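Local coordinates for protein putative branched-chain amino acid aminotransferase IlvE (Streptococcus mutans, PDB 4DQN) that probably catalyses the transfer of an amino group between isoleucine, valine or leucine and 2-oxoglutarate, with pyridoxal 5'-phosphate as cofactor, at residues V74-P79 against A106-V111; M81-L86 against V98-F103; N169-D174 against G298-D303. All blocks are in the same frame, centred on the assembly; numbering follows the deposited sequence.

The three contacts illustrate how a class IV aminotransferase is built from two domains. Contacts 1 and 2 belong together in the N-terminal domain: their centres lie about 12 Å apart, both use helix 100-113, and they touch where P79 O meets F103 CE1 at 3.6 Å. Strand 74-77 leads into helix 79-92, and both segments of contact 2 fall between those of contact 1. Contact 3 follows later in the chain, in the mixed sheet of the other domain. Its centre is about 37 Å from that of contact 1 and about 35 Å from that of contact 2, across the chain's centre. In this family the cofactor is held between the two domains.

Contact 1: V74-P79 against A106-V111; sequences VQLFRP and AAKQVV
In V74 (chi1 179°) and V111 (chi1 177°) alike, CG1 is swung opposite the backbone N, and each valine thereby holds out the same branch to the other; the two CG1 methyls meet at 3.7 Å. This is a helix packed on the face of an antiparallel β-sheet, in the N-terminal domain of the aminotransferase fold. The 106-111 segment of helix 100-113 runs roughly against the direction of strand 74-77, at 147°, with 9.9 Å between the axes of the two segments.

The alternation of the strand sets the contact. V74 and L76 point toward the helix, whereas Q75 points away and pairs its amide with K342 and with the backbone of Q329. F77 packs against L325 and I328, and helix 316-329 thus covers the other side of the sheet. Backbone bonds tie V74 to V343, Q75 to Y67 and L76 to Y341, fixing the strand between its two neighbours.

L76 spans one helix turn with its two methyls: CD2 comes 4.2 Å from V111 CG2, and CD1 3.9 Å from A107 CB. V111 is divided in the same sense, one methyl for each of the two strand residues. The contact is wholly apolar where the segments meet, even though a lysine takes part. K108 lends only the root of its chain and then runs on fully extended, its NZ bonded to the carbonyl oxygens of K342 and D345. At that root, K108 CG lies 4.0 Å from L76 CD1.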
loop_
_atom_site.group_PDB
_atom_site.type_symbol
_atom_site.label_atom_id
_atom_site.label_comp_id
_atom_site.label_asym_id
_atom_site.label_seq_id
_atom_site.Cartn_x
_atom_site.Cartn_y
_atom_site.Cartn_z
ATOM N N VAL A 74 -4.874 21.396 -28.109
ATOM C CA VAL A 74 -4.656 20.263 -27.210
ATOM C C VAL A 74 -5.922 20.014 -26.400
ATOM O O VAL A 74 -6.635 20.952 -26.045
ATOM C CB VAL A 74 -3.467 20.536 -26.272
ATOM C CG1 VAL A 74 -3.251 19.356 -25.305
ATOM C CG2 VAL A 74 -2.214 20.773 -27.097
ATOM N N GLN A 75 -6.222 18.751 -26.126
ATOM C CA GLN A 75 -7.431 18.434 -25.378
ATOM C C GLN A 75 -7.221 17.285 -24.391
ATOM O O GLN A 75 -6.325 16.458 -24.560
ATOM C CB GLN A 75 -8.580 18.113 -26.345
ATOM C CG GLN A 75 -8.320 16.903 -27.239
ATOM C CD GLN A 75 -9.327 16.811 -28.370
ATOM O OE1 GLN A 75 -9.828 17.827 -28.831
ATOM N NE2 GLN A 75 -9.626 15.594 -28.820
ATOM N N LEU A 76 -8.051 17.257 -23.353
ATOM C CA LEU A 76 -8.083 16.154 -22.401
ATOM C C LEU A 76 -9.238 15.247 -22.775
ATOM O O LEU A 76 -10.173 15.676 -23.464
ATOM C CB LEU A 76 -8.301 16.685 -20.983
ATOM C CG LEU A 76 -7.156 17.517 -20.420
ATOM C CD1 LEU A 76 -7.566 18.126 -19.082
ATOM C CD2 LEU A 76 -5.890 16.660 -20.265
ATOM N N PHE A 77 -9.170 13.997 -22.323
ATOM C CA PHE A 77 -10.171 12.985 -22.636
ATOM C C PHE A 77 -10.809 12.466 -21.346
ATOM O O PHE A 77 -10.161 11.757 -20.559
ATOM C CB PHE A 77 -9.508 11.841 -23.416
ATOM C CG PHE A 77 -10.412 10.663 -23.671
ATOM C CD1 PHE A 77 -11.357 10.700 -24.693
ATOM C CD2 PHE A 77 -10.304 9.505 -22.898
ATOM C CE1 PHE A 77 -12.189 9.607 -24.932
ATOM C CE2 PHE A 77 -11.131 8.415 -23.126
ATOM C CZ PHE A 77 -12.077 8.463 -24.148
ATOM N N ARG A 78 -12.070 12.838 -21.138
ATOM C CA ARG A 78 -12.854 12.410 -19.983
ATOM C C ARG A 78 -12.180 12.617 -18.609
ATOM O O ARG A 78 -12.238 11.728 -17.766
ATOM C CB ARG A 78 -13.255 10.933 -20.158
ATOM C CG ARG A 78 -14.066 10.659 -21.445
ATOM C CD ARG A 78 -14.285 9.155 -21.694
ATOM N NE ARG A 78 -15.510 8.463 -21.228
ATOM C CZ ARG A 78 -16.429 8.897 -20.368
ATOM N NH1 ARG A 78 -16.349 10.075 -19.803
ATOM N NH2 ARG A 78 -17.468 8.130 -20.064
ATOM N N PRO A 79 -11.566 13.796 -18.365
ATOM C CA PRO A 79 -10.871 13.919 -17.082
ATOM C C PRO A 79 -11.848 13.962 -15.911
ATOM O O PRO A 79 -11.422 13.716 -14.786
ATOM C CB PRO A 79 -10.149 15.255 -17.207
ATOM C CG PRO A 79 -11.017 16.063 -18.165
ATOM C CD PRO A 79 -11.486 15.042 -19.157
ATOM N N ALA A 106 -6.864 21.979 -12.569
ATOM C CA ALA A 106 -5.449 21.755 -12.289
ATOM C C ALA A 106 -4.774 21.057 -13.456
ATOM O O ALA A 106 -3.659 21.412 -13.844
ATOM C CB ALA A 106 -5.288 20.939 -11.026
ATOM N N ALA A 107 -5.428 20.029 -13.987
ATOM C CA ALA A 107 -4.911 19.311 -15.148
ATOM C C ALA A 107 -4.672 20.267 -16.319
ATOM O O ALA A 107 -3.615 20.236 -16.945
ATOM C CB ALA A 107 -5.871 18.205 -15.555
ATOM N N LYS A 108 -5.661 21.102 -16.624
ATOM C CA LYS A 108 -5.498 22.087 -17.692
ATOM C C LYS A 108 -4.334 23.049 -17.457
ATOM O O LYS A 108 -3.575 23.337 -18.386
ATOM C CB LYS A 108 -6.791 22.870 -17.888
ATOM C CG LYS A 108 -7.918 22.030 -18.455
ATOM C CD LYS A 108 -9.090 22.921 -18.857
ATOM C CE LYS A 108 -10.196 22.099 -19.497
ATOM N NZ LYS A 108 -11.378 22.935 -19.893
ATOM N N GLN A 109 -4.195 23.554 -16.226
ATOM C CA GLN A 109 -3.071 24.433 -15.896
ATOM C C GLN A 109 -1.728 23.783 -16.198
ATOM O O GLN A 109 -0.808 24.451 -16.682
ATOM C CB GLN A 109 -3.084 24.822 -14.413
ATOM C CG GLN A 109 -4.132 25.847 -14.014
ATOM C CD GLN A 109 -3.942 26.297 -12.577
ATOM O OE1 GLN A 109 -2.871 26.769 -12.205
ATOM N NE2 GLN A 109 -4.974 26.125 -11.757
ATOM N N VAL A 110 -1.599 22.490 -15.886
ATOM C CA VAL A 110 -0.342 21.787 -16.138
ATOM C C VAL A 110 -0.081 21.627 -17.637
ATOM O O VAL A 110 1.042 21.848 -18.101
ATOM C CB VAL A 110 -0.293 20.422 -15.420
ATOM C CG1 VAL A 110 0.995 19.668 -15.776
ATOM C CG2 VAL A 110 -0.361 20.638 -13.918
ATOM N N VAL A 111 -1.114 21.265 -18.393
ATOM C CA VAL A 111 -0.979 21.129 -19.842
ATOM C C VAL A 111 -0.577 22.456 -20.470
ATOM O O VAL A 111 0.403 22.524 -21.227
ATOM C CB VAL A 111 -2.286 20.663 -20.479
ATOM C CG1 VAL A 111 -2.137 20.605 -21.986
ATOM C CG2 VAL A 111 -2.678 19.286 -19.926
#

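Contact 2: M81-L86 against V98-F103; sequences MNAERL and VPTDKF
A83 lays its methyl over one face of the F103 ring, with A83 CB 3.9 Å from the ring centroid and 29° off the normal, a CH-pi contact. The backbone of A83 lies over the same face, and N82 CB reaches the far end of the ring, 3.7 Å from F103 CZ. L86 comes in at the rim, its CD1 near the ring plane and 3.9 Å from F103 CE2. F103 reaches into this packed side because its CG stands opposite the backbone N (chi1 -178°). An enclosed water on this side donates to A83 O and V98 O, 2.7 Å from each, bridging two backbone carbonyls. The amide of N82 leads away to E62, and L86 lies about 6 Å, side chain to side chain, from K188, the lysine predicted to carry pyridoxal phosphate, unattached here.

The two successive helices, 79-92 and 100-113, are joined by a short loop in the N-terminal domain, with P99 at the N-cap position of the second. A83 and T100 approach closely, CA to CA at 5.3 Å.

At the partly exposed E84 and T100 the packing gives way to water: another molecule spans E84 OE2 and T100 OG1, the latter also bonded to Q87 NE2.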
loop_
_atom_site.group_PDB
_atom_site.type_symbol
_atom_site.label_atom_id
_atom_site.label_comp_id
_atom_site.label_asym_id
_atom_site.label_seq_id
_atom_site.Cartn_x
_atom_site.Cartn_y
_atom_site.Cartn_z
ATOM N N MET A 81 -13.988 11.752 -15.392
ATOM C CA MET A 81 -14.006 10.360 -14.936
ATOM C C MET A 81 -12.837 10.050 -14.010
ATOM O O MET A 81 -13.007 9.378 -12.991
ATOM C CB MET A 81 -13.996 9.396 -16.130
ATOM C CG MET A 81 -15.248 9.459 -16.992
ATOM S SD MET A 81 -16.767 8.925 -16.171
ATOM C CE MET A 81 -16.507 7.150 -16.231
ATOM N N ASN A 82 -11.646 10.537 -14.354
ATOM C CA ASN A 82 -10.503 10.409 -13.443
ATOM C C ASN A 82 -10.733 11.100 -12.095
ATOM O O ASN A 82 -10.318 10.594 -11.045
ATOM C CB ASN A 82 -9.243 10.973 -14.099
ATOM C CG ASN A 82 -8.909 10.269 -15.389
ATOM O OD1 ASN A 82 -9.354 10.679 -16.466
ATOM N ND2 ASN A 82 -8.134 9.189 -15.291
ATOM N N ALA A 83 -11.371 12.266 -12.126
ATOM C CA ALA A 83 -11.623 13.010 -10.899
ATOM C C ALA A 83 -12.569 12.241 -9.987
ATOM O O ALA A 83 -12.390 12.221 -8.767
ATOM C CB ALA A 83 -12.208 14.399 -11.227
ATOM N N GLU A 84 -13.592 11.626 -10.575
ATOM C CA GLU A 84 -14.595 10.906 -9.799
ATOM C C GLU A 84 -14.000 9.627 -9.239
ATOM O O GLU A 84 -14.297 9.238 -8.107
ATOM C CB GLU A 84 -15.849 10.642 -10.651
ATOM C CG GLU A 84 -16.566 11.948 -11.028
ATOM C CD GLU A 84 -17.801 11.762 -11.912
ATOM O OE1 GLU A 84 -18.084 10.614 -12.339
ATOM O OE2 GLU A 84 -18.484 12.781 -12.178
ATOM N N ARG A 85 -13.133 8.986 -10.018
ATOM C CA ARG A 85 -12.445 7.797 -9.525
ATOM C C ARG A 85 -11.497 8.134 -8.369
ATOM O O ARG A 85 -11.416 7.382 -7.383
ATOM C CB ARG A 85 -11.705 7.072 -10.658
ATOM C CG ARG A 85 -11.048 5.772 -10.192
ATOM C CD ARG A 85 -10.491 4.942 -11.341
ATOM N NE ARG A 85 -9.371 5.598 -12.019
ATOM C CZ ARG A 85 -8.723 5.085 -13.069
ATOM N NH1 ARG A 85 -9.094 3.915 -13.574
ATOM N NH2 ARG A 85 -7.704 5.745 -13.621
ATOM N N LEU A 86 -10.794 9.263 -8.477
ATOM C CA LEU A 86 -9.917 9.717 -7.395
ATOM C C LEU A 86 -10.727 10.061 -6.147
ATOM O O LEU A 86 -10.231 9.918 -5.031
ATOM C CB LEU A 86 -9.101 10.948 -7.825
ATOM C CG LEU A 86 -7.634 11.135 -7.406
ATOM C CD1 LEU A 86 -7.243 12.606 -7.274
ATOM C CD2 LEU A 86 -7.198 10.318 -6.193
ATOM N N VAL A 98 -10.649 15.659 -3.803
ATOM C CA VAL A 98 -10.330 16.788 -4.670
ATOM C C VAL A 98 -11.539 16.953 -5.578
ATOM O O VAL A 98 -11.855 16.038 -6.342
ATOM C CB VAL A 98 -9.083 16.484 -5.537
ATOM C CG1 VAL A 98 -8.853 17.587 -6.576
ATOM C CG2 VAL A 98 -7.849 16.326 -4.660
ATOM N N PRO A 99 -12.257 18.089 -5.471
ATOM C CA PRO A 99 -13.463 18.270 -6.297
ATOM C C PRO A 99 -13.169 18.209 -7.795
ATOM O O PRO A 99 -12.059 18.525 -8.229
ATOM C CB PRO A 99 -13.960 19.671 -5.900
ATOM C CG PRO A 99 -13.485 19.817 -4.427
ATOM C CD PRO A 99 -12.118 19.139 -4.438
ATOM N N THR A 100 -14.159 17.801 -8.576
ATOM C CA THR A 100 -13.985 17.633 -10.018
ATOM C C THR A 100 -13.540 18.919 -10.709
ATOM O O THR A 100 -12.630 18.893 -11.543
ATOM C CB THR A 100 -15.268 17.105 -10.632
ATOM O OG1 THR A 100 -15.561 15.838 -10.029
ATOM C CG2 THR A 100 -15.129 16.931 -12.149
ATOM N N ASP A 101 -14.147 20.050 -10.362
ATOM C CA ASP A 101 -13.717 21.291 -11.000
ATOM C C ASP A 101 -12.272 21.654 -10.640
ATOM O O ASP A 101 -11.534 22.120 -11.501
ATOM C CB ASP A 101 -14.701 22.454 -10.777
ATOM C CG ASP A 101 -14.843 22.845 -9.318
ATOM O OD1 ASP A 101 -15.586 23.815 -9.056
ATOM O OD2 ASP A 101 -14.237 22.201 -8.430
ATOM N N LYS A 102 -11.857 21.402 -9.395
ATOM C CA LYS A 102 -10.467 21.653 -8.988
ATOM C C LYS A 102 -9.516 20.755 -9.781
ATOM O O LYS A 102 -8.502 21.222 -10.311
ATOM C CB LYS A 102 -10.285 21.403 -7.473
ATOM C CG LYS A 102 -8.856 21.616 -6.950
ATOM C CD LYS A 102 -8.789 21.289 -5.453
ATOM C CE LYS A 102 -7.420 21.573 -4.867
ATOM N NZ LYS A 102 -6.998 23.001 -5.003
ATOM N N PHE A 103 -9.862 19.467 -9.859
ATOM C CA PHE A 103 -9.059 18.464 -10.557
ATOM C C PHE A 103 -8.853 18.819 -12.036
ATOM O O PHE A 103 -7.718 18.804 -12.548
ATOM C CB PHE A 103 -9.760 17.097 -10.429
ATOM C CG PHE A 103 -9.011 15.945 -11.070
ATOM C CD1 PHE A 103 -9.096 15.719 -12.444
ATOM C CD2 PHE A 103 -8.252 15.069 -10.290
ATOM C CE1 PHE A 103 -8.404 14.653 -13.040
ATOM C CE2 PHE A 103 -7.569 13.994 -10.870
ATOM C CZ PHE A 103 -7.648 13.784 -12.252
HETATM O O HOH W 1 -10.609 13.868 -7.475
HETATM O O HOH W 2 -18.086 15.129 -10.748
#

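Contact 3: N169-D174 against G298-D303; sequences NFLIQD and GVQHGD
F170 O is gripped twice by the facing strand: Q300 N donates to it at 2.9 Å, and V299 CA adds a CA-H...O contact at 3.3 Å. The N-H bonds continue on either side: G298 O accepts from F170 N, with N169 CA as a second, CA-H...O partner, and Q300 O accepts from I172 N at 2.8 Å. N169 extends the series with its side chain, as OD1 takes the N-H of G298 at 2.9 Å in the carbonyl plane, by a more bent bond (136° at the hydrogen).

Such bonds are those of a parallel strand pair, here in the mixed sheet of the C-terminal domain, where strand 168-172 lies between 211-214 and 292-301 and parallel to both.

F170, V299, I172 and H301 share one face. I172 CD1 touches V299 CG1 at 3.7 Å and sits above the H301 ring, offset toward its rim, in a CH-pi contact; I172 CG2 also lies over the ring, nearest to H301 CD2 at 3.4 Å. At the ring's edge D174 OD2 receives H301 NE2 at 2.9 Å through its syn lone pair, in the ring plane although the carboxylate is turned 54° from it. D174 OD1 is bonded to H219 ND1, so two histidines fix this carboxylate's rotation.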
loop_
_atom_site.group_PDB
_atom_site.type_symbol
_atom_site.label_atom_id
_atom_site.label_comp_id
_atom_site.label_asym_id
_atom_site.label_seq_id
_atom_site.Cartn_x
_atom_site.Cartn_y
_atom_site.Cartn_z
ATOM N N ASN A 169 2.109 -11.692 -24.749
ATOM C CA ASN A 169 1.627 -12.819 -23.964
ATOM C C ASN A 169 1.610 -12.504 -22.476
ATOM O O ASN A 169 2.455 -11.747 -21.985
ATOM C CB ASN A 169 2.490 -14.065 -24.237
ATOM C CG ASN A 169 2.531 -14.438 -25.712
ATOM O OD1 ASN A 169 1.501 -14.462 -26.388
ATOM N ND2 ASN A 169 3.729 -14.717 -26.221
ATOM N N PHE A 170 0.656 -13.099 -21.761
ATOM C CA PHE A 170 0.474 -12.821 -20.339
ATOM C C PHE A 170 0.379 -14.113 -19.561
ATOM O O PHE A 170 0.024 -15.153 -20.129
ATOM C CB PHE A 170 -0.789 -11.995 -20.118
ATOM C CG PHE A 170 -0.679 -10.599 -20.650
ATOM C CD1 PHE A 170 -0.234 -9.564 -19.831
ATOM C CD2 PHE A 170 -0.981 -10.327 -21.974
ATOM C CE1 PHE A 170 -0.116 -8.273 -20.321
ATOM C CE2 PHE A 170 -0.870 -9.041 -22.475
ATOM C CZ PHE A 170 -0.440 -8.010 -21.645
ATOM N N LEU A 171 0.682 -14.036 -18.267
ATOM C CA LEU A 171 0.752 -15.218 -17.399
ATOM C C LEU A 171 -0.280 -15.157 -16.267
ATOM O O LEU A 171 -0.347 -14.168 -15.534
ATOM C CB LEU A 171 2.162 -15.337 -16.795
ATOM C CG LEU A 171 2.356 -16.352 -15.659
ATOM C CD1 LEU A 171 2.243 -17.771 -16.205
ATOM C CD2 LEU A 171 3.692 -16.154 -14.938
ATOM N N ILE A 172 -1.091 -16.200 -16.121
ATOM C CA ILE A 172 -1.907 -16.338 -14.906
ATOM C C ILE A 172 -1.114 -17.102 -13.846
ATOM O O ILE A 172 -0.774 -18.267 -14.056
ATOM C CB ILE A 172 -3.220 -17.073 -15.191
ATOM C CG1 ILE A 172 -4.041 -16.288 -16.217
ATOM C CG2 ILE A 172 -4.009 -17.254 -13.901
ATOM C CD1 ILE A 172 -5.309 -16.995 -16.672
ATOM N N GLN A 173 -0.807 -16.453 -12.722
ATOM C CA GLN A 173 0.032 -17.066 -11.688
ATOM C C GLN A 173 -0.703 -17.011 -10.356
ATOM O O GLN A 173 -0.692 -15.985 -9.675
ATOM C CB GLN A 173 1.404 -16.360 -11.601
ATOM C CG GLN A 173 2.425 -17.016 -10.650
ATOM C CD GLN A 173 2.926 -18.371 -11.140
ATOM O OE1 GLN A 173 2.967 -18.630 -12.343
ATOM N NE2 GLN A 173 3.307 -19.242 -10.206
ATOM N N ASP A 174 -1.324 -18.130 -9.984
ATOM C CA ASP A 174 -2.336 -18.154 -8.921
ATOM C C ASP A 174 -1.853 -17.947 -7.480
ATOM O O ASP A 174 -2.676 -17.758 -6.582
ATOM C CB ASP A 174 -3.171 -19.439 -9.014
ATOM C CG ASP A 174 -4.122 -19.418 -10.183
ATOM O OD1 ASP A 174 -5.062 -18.600 -10.137
ATOM O OD2 ASP A 174 -3.935 -20.202 -11.143
ATOM N N GLY A 298 -1.400 -14.709 -26.453
ATOM C CA GLY A 298 -1.716 -15.900 -25.691
ATOM C C GLY A 298 -1.641 -15.676 -24.193
ATOM O O GLY A 298 -0.955 -14.765 -23.709
ATOM N N VAL A 299 -2.361 -16.511 -23.456
ATOM C CA VAL A 299 -2.313 -16.488 -22.003
ATOM C C VAL A 299 -1.835 -17.861 -21.515
ATOM O O VAL A 299 -2.375 -18.891 -21.930
ATOM C CB VAL A 299 -3.692 -16.148 -21.397
ATOM C CG1 VAL A 299 -3.667 -16.342 -19.894
ATOM C CG2 VAL A 299 -4.064 -14.699 -21.718
ATOM N N GLN A 300 -0.797 -17.860 -20.679
ATOM C CA GLN A 300 -0.286 -19.072 -20.048
ATOM C C GLN A 300 -0.995 -19.309 -18.714
ATOM O O GLN A 300 -1.085 -18.404 -17.870
ATOM C CB GLN A 300 1.223 -18.931 -19.801
ATOM C CG GLN A 300 1.925 -20.190 -19.250
ATOM C CD GLN A 300 2.159 -21.242 -20.315
ATOM O OE1 GLN A 300 2.515 -20.915 -21.443
ATOM N NE2 GLN A 300 1.966 -22.515 -19.962
ATOM N N HIS A 301 -1.508 -20.520 -18.527
ATOM C CA HIS A 301 -2.115 -20.890 -17.256
ATOM C C HIS A 301 -1.799 -22.347 -16.923
ATOM O O HIS A 301 -2.337 -23.263 -17.553
ATOM C CB HIS A 301 -3.628 -20.695 -17.312
ATOM C CG HIS A 301 -4.281 -20.746 -15.970
ATOM N ND1 HIS A 301 -5.628 -20.991 -15.804
ATOM C CD2 HIS A 301 -3.777 -20.569 -14.727
ATOM C CE1 HIS A 301 -5.922 -20.971 -14.517
ATOM N NE2 HIS A 301 -4.818 -20.707 -13.840
ATOM N N GLY A 302 -0.943 -22.565 -15.927
ATOM C CA GLY A 302 -0.451 -23.911 -15.657
ATOM C C GLY A 302 0.307 -24.389 -16.887
ATOM O O GLY A 302 1.117 -23.627 -17.438
ATOM N N ASP A 303 0.015 -25.613 -17.337
ATOM C CA ASP A 303 0.625 -26.188 -18.545
ATOM C C ASP A 303 0.143 -25.515 -19.826
ATOM O O ASP A 303 0.802 -25.589 -20.868
ATOM C CB ASP A 303 0.246 -27.672 -18.685
ATOM C CG ASP A 303 0.915 -28.557 -17.660
ATOM O OD1 ASP A 303 1.792 -28.063 -16.931
ATOM O OD2 ASP A 303 0.586 -29.764 -17.596
HETATM O O HOH W 3 0.022 -20.592 -13.827
#